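Local coordinates for protein ADP-ribosylation factor guanine nucleotide-exchange factor SEC7 (Saccharomyces cerevisiae, PDB 4OIY) that activates the small GTPase ARF1 at the trans-Golgi network by promoting its guanine nucleotide exchange, through the Sec7 domain modelled here, for vesicle budding and Golgi traffic, at residues 75-78 with 79-83. Numbering follows the deposited sequence.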
# COMPACT_ATOMS: atom_id res chain seq x y z
N HIS A 75 -4.66 6.00 7.37
CA HIS A 75 -4.04 7.27 7.02
C HIS A 75 -2.69 7.44 7.73
O HIS A 75 -1.70 7.86 7.12
CB HIS A 75 -4.98 8.43 7.29
CG HIS A 75 -6.13 8.48 6.33
ND1 HIS A 75 -7.23 9.29 6.53
CD2 HIS A 75 -6.36 7.83 5.17
CE1 HIS A 75 -8.08 9.13 5.52
NE2 HIS A 75 -7.57 8.25 4.68
N ALA A 76 -2.66 7.07 9.01
CA ALA A 76 -1.41 7.11 9.78
C ALA A 76 -0.38 6.14 9.20
O ALA A 76 0.80 6.44 9.18
CB ALA A 76 -1.67 6.77 11.24
N PHE A 77 -0.83 4.99 8.75
CA PHE A 77 0.06 3.98 8.16
C PHE A 77 0.76 4.57 6.93
O PHE A 77 1.98 4.51 6.82
CB PHE A 77 -0.80 2.76 7.81
CG PHE A 77 -0.07 1.60 7.20
CD1 PHE A 77 0.49 0.61 8.00
CD2 PHE A 77 -0.02 1.45 5.82
CE1 PHE A 77 1.13 -0.48 7.43
CE2 PHE A 77 0.62 0.36 5.25
CZ PHE A 77 1.18 -0.61 6.06
N VAL A 78 -0.01 5.17 6.03
CA VAL A 78 0.56 5.82 4.84
C VAL A 78 1.49 6.96 5.25
O VAL A 78 2.53 7.14 4.64
CB VAL A 78 -0.52 6.33 3.85
CG1 VAL A 78 0.12 6.90 2.60
CG2 VAL A 78 -1.48 5.21 3.48
N ASP A 79 1.12 7.69 6.30
CA ASP A 79 1.93 8.83 6.77
C ASP A 79 3.32 8.42 7.26
O ASP A 79 4.21 9.27 7.32
CB ASP A 79 1.23 9.59 7.90
CG ASP A 79 0.14 10.51 7.40
OD1 ASP A 79 0.02 10.76 6.18
OD2 ASP A 79 -0.61 11.02 8.28
N GLU A 80 3.50 7.16 7.64
CA GLU A 80 4.80 6.66 8.09
C GLU A 80 5.80 6.43 6.95
O GLU A 80 7.00 6.32 7.20
CB GLU A 80 4.63 5.37 8.89
CG GLU A 80 3.92 5.59 10.21
CD GLU A 80 4.74 6.45 11.15
OE1 GLU A 80 5.91 6.11 11.38
OE2 GLU A 80 4.21 7.47 11.64
N PHE A 81 5.32 6.38 5.72
CA PHE A 81 6.19 6.16 4.58
C PHE A 81 6.90 7.44 4.18
O PHE A 81 6.32 8.53 4.22
CB PHE A 81 5.40 5.63 3.37
CG PHE A 81 5.01 4.20 3.49
CD1 PHE A 81 3.95 3.84 4.31
CD2 PHE A 81 5.69 3.21 2.81
CE1 PHE A 81 3.58 2.52 4.44
CE2 PHE A 81 5.34 1.88 2.94
CZ PHE A 81 4.26 1.54 3.75
N ASP A 82 8.17 7.30 3.80
CA ASP A 82 8.92 8.40 3.23
C ASP A 82 9.12 8.13 1.75
O ASP A 82 9.95 7.31 1.37
CB ASP A 82 10.27 8.55 3.93
CG ASP A 82 11.00 9.82 3.53
OD1 ASP A 82 10.46 10.59 2.70
OD2 ASP A 82 12.11 10.06 4.06
N PHE A 83 8.32 8.80 0.92
CA PHE A 83 8.42 8.69 -0.53
C PHE A 83 9.27 9.80 -1.15
O PHE A 83 9.35 9.90 -2.37
CB PHE A 83 7.03 8.75 -1.17
CG PHE A 83 6.06 7.70 -0.69
CD1 PHE A 83 6.43 6.35 -0.63
CD2 PHE A 83 4.77 8.05 -0.33
CE1 PHE A 83 5.52 5.39 -0.21
CE2 PHE A 83 3.87 7.08 0.10
CZ PHE A 83 4.25 5.76 0.16
O HOH W 1 1.67 8.34 10.97
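Ala-76 O is gripped from two directions where helix 68-79 runs out: a water donates to it at 2.8 Å, and the amide of Glu-80 reaches it through a weak bond. The same water also donates to Glu-80 OE2, so it bridges backbone and carboxylate, and the bend of the Glu-80 chain at chi2 (-65°) folds the acid back toward it. Hydrogen bonding then shifts from four residues back to three. Asp-79 N still bonds His-75 O at 2.9 Å, whereas Glu-80 N also takes Phe-77 O at 3.2 Å and Phe-81 N takes Val-78 O at 3.1 Å, as the last turn tightens. Beyond it the Phe-81 backbone is extended, and its ring points an edge at the face of Phe-77 in an offset edge-to-face pair, planes at 61°. Phe-81 CE1 comes 3.8 Å from Phe-77 CE2, while Phe-81 CD1 lies 3.3 Å from Phe-77 O, which sits at the edge of the Phe-81 ring and in its plane. The Asp-79 carboxylate stays beside the His-75 carbonyl and spends OD1 on a salt bridge with Lys-114; an alanine here would probably leave that lysine without its acidic mate and weaken the tie to helix 105-122. Glu-80 OE1 similarly pairs with Lys-46. Within the all-helical Sec7 domain, this helix end is thus wedged between helix 41-50, which meets Ala-76 and Phe-77, and helices 88-96 and 105-122, which receive Phe-81 and Phe-83 as the chain leaves.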